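Local atomic coordinates of peptidoglycan-binding domain 1 (PDB entry 5NM7), a protein that probably binds and cleaves bacterial peptidoglycan as a modular phage endolysin, pairing a peptidoglycan-binding domain with a large lysozyme-like catalytic part. Residues T4-D9 and D54-P59. Numbering follows the deposited sequence.
Sequences TLRLGD and DGIAGP. With GLY (glycine), chain C.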
loop_
_atom_site.group_PDB
_atom_site.type_symbol
_atom_site.label_atom_id
_atom_site.label_comp_id
_atom_site.label_asym_id
_atom_site.label_seq_id
_atom_site.Cartn_x
_atom_site.Cartn_y
_atom_site.Cartn_z
ATOM N N THR A 4 -6.176 14.114 -7.491
ATOM C CA THR A 4 -5.789 12.886 -8.191
ATOM C C THR A 4 -6.670 12.698 -9.414
ATOM O O THR A 4 -7.890 12.792 -9.315
ATOM C CB THR A 4 -5.903 11.651 -7.276
ATOM O OG1 THR A 4 -4.957 11.787 -6.218
ATOM C CG2 THR A 4 -5.615 10.354 -8.021
ATOM N N LEU A 5 -6.051 12.411 -10.552
ATOM C CA LEU A 5 -6.735 12.209 -11.801
ATOM C C LEU A 5 -6.474 10.805 -12.330
ATOM O O LEU A 5 -5.376 10.255 -12.197
ATOM C CB LEU A 5 -6.273 13.223 -12.853
ATOM C CG LEU A 5 -6.509 14.679 -12.449
ATOM C CD1 LEU A 5 -5.906 15.593 -13.500
ATOM C CD2 LEU A 5 -7.995 14.981 -12.289
ATOM N N ARG A 6 -7.487 10.260 -12.976
ATOM C CA ARG A 6 -7.429 8.928 -13.521
ATOM C C ARG A 6 -8.281 8.813 -14.758
ATOM O O ARG A 6 -9.096 9.703 -15.080
ATOM C CB ARG A 6 -7.869 7.899 -12.446
ATOM C CG ARG A 6 -9.308 8.089 -11.974
ATOM C CD ARG A 6 -9.780 7.218 -10.810
ATOM N NE ARG A 6 -9.060 7.493 -9.569
ATOM C CZ ARG A 6 -8.236 6.646 -8.941
ATOM N NH1 ARG A 6 -7.989 5.406 -9.405
ATOM N NH2 ARG A 6 -7.663 7.041 -7.818
ATOM N N LEU A 7 -8.112 7.690 -15.434
ATOM C CA LEU A 7 -8.860 7.373 -16.645
ATOM C C LEU A 7 -10.333 7.697 -16.481
ATOM O O LEU A 7 -10.960 7.279 -15.510
ATOM C CB LEU A 7 -8.709 5.899 -17.012
ATOM C CG LEU A 7 -9.335 5.539 -18.364
ATOM C CD1 LEU A 7 -8.349 5.791 -19.480
ATOM C CD2 LEU A 7 -9.834 4.094 -18.398
ATOM N N GLY A 8 -10.859 8.494 -17.411
ATOM C CA GLY A 8 -12.247 8.880 -17.414
ATOM C C GLY A 8 -12.500 10.280 -16.900
ATOM O O GLY A 8 -13.557 10.832 -17.159
ATOM N N ASP A 9 -11.561 10.858 -16.143
ATOM C CA ASP A 9 -11.690 12.221 -15.680
ATOM C C ASP A 9 -11.672 13.194 -16.876
ATOM O O ASP A 9 -11.136 12.884 -17.943
ATOM C CB ASP A 9 -10.586 12.587 -14.683
ATOM C CG ASP A 9 -10.863 12.087 -13.279
ATOM O OD1 ASP A 9 -12.021 12.129 -12.829
ATOM O OD2 ASP A 9 -9.923 11.661 -12.606
ATOM N N ASP A 54 1.474 3.308 -12.810
ATOM C CA ASP A 54 0.079 2.860 -12.682
ATOM C C ASP A 54 -0.894 3.666 -13.541
ATOM O O ASP A 54 -2.082 3.357 -13.592
ATOM C CB ASP A 54 -0.401 2.831 -11.226
ATOM C CG ASP A 54 -0.322 4.183 -10.526
ATOM O OD1 ASP A 54 -0.160 5.204 -11.227
ATOM O OD2 ASP A 54 -0.416 4.200 -9.260
ATOM N N GLY A 55 -0.411 4.709 -14.203
ATOM C CA GLY A 55 -1.300 5.512 -15.049
ATOM C C GLY A 55 -2.271 6.394 -14.292
ATOM O O GLY A 55 -3.174 6.961 -14.903
ATOM N N ILE A 56 -2.064 6.561 -12.982
ATOM C CA ILE A 56 -2.893 7.386 -12.129
ATOM C C ILE A 56 -2.078 8.588 -11.693
ATOM O O ILE A 56 -0.994 8.430 -11.118
ATOM C CB ILE A 56 -3.417 6.607 -10.906
ATOM C CG1 ILE A 56 -4.311 5.447 -11.384
ATOM C CG2 ILE A 56 -4.215 7.500 -9.976
ATOM C CD1 ILE A 56 -4.462 4.348 -10.341
ATOM N N ALA A 57 -2.580 9.787 -12.029
ATOM C CA ALA A 57 -1.867 11.020 -11.670
ATOM C C ALA A 57 -2.274 11.396 -10.270
ATOM O O ALA A 57 -3.187 12.208 -10.055
ATOM C CB ALA A 57 -2.170 12.138 -12.662
ATOM N N GLY A 58 -1.581 10.817 -9.300
ATOM C CA GLY A 58 -1.837 11.145 -7.892
ATOM C C GLY A 58 -0.798 12.103 -7.352
ATOM O O GLY A 58 -0.013 12.670 -8.128
ATOM N N PRO A 59 -0.732 12.248 -6.021
ATOM C CA PRO A 59 0.166 13.258 -5.415
ATOM C C PRO A 59 1.645 13.036 -5.716
ATOM O O PRO A 59 2.409 13.990 -5.908
ATOM C CB PRO A 59 -0.141 13.145 -3.916
ATOM C CG PRO A 59 -1.445 12.441 -3.830
ATOM C CD PRO A 59 -1.558 11.561 -5.001
HETATM N N GLY C . 0.257 6.838 -8.837
HETATM C CA GLY C . -0.070 7.431 -7.504
HETATM C C GLY C . 0.529 8.812 -7.279
HETATM O O GLY C . 0.573 9.258 -6.128
HETATM O OXT GLY C . 0.920 9.496 -8.248
HETATM O O HOH W 1 -5.830 5.958 -14.879
#
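Leu5 and Ala57 face each other as a hydrogen-bonded antiparallel pair, a single bridge between two loops. Leu5 N donates to Ala57 O (2.9 Å) and Ala57 N returns a bond to Leu5 O (2.8 Å); the Thr4 CA hydrogen also contacts Ala57 O. A water joins the loops one step further on, accepting from Leu7 N and donating to Gly55 O, which takes Tyr34 OH as well. Arg6 N turns away from Ile56 to Asp9 OD2 (2.8 Å), across a type II turn. The bridge thus ties the N-terminal loop to the one preceding helix 59-67 in the putative peptidoglycan-binding domain, and Leu5 and Ala57 both rest on Leu17 of helix 12-23. On the other side, Ile56 chi1 of -63° sets CG2 anti to the backbone N, bringing it 3.7 Å from Thr4 CG2 and over one face of the Arg6 guanidinium, toward its rim. Asp54 opens an Asx turn, OD1 taking Ile56 N from well above the carboxylate plane and also Gln46 NE2. Asp54 OD2 accepts from N of the bound glycine at 2.8 Å, and Ile56 O receives a second bond from that nitrogen. Gly58 N reaches the ligand's OXT in a weak bond of 3.0 Å; Lys60 N and Thr61 OG1 also bond the ligand.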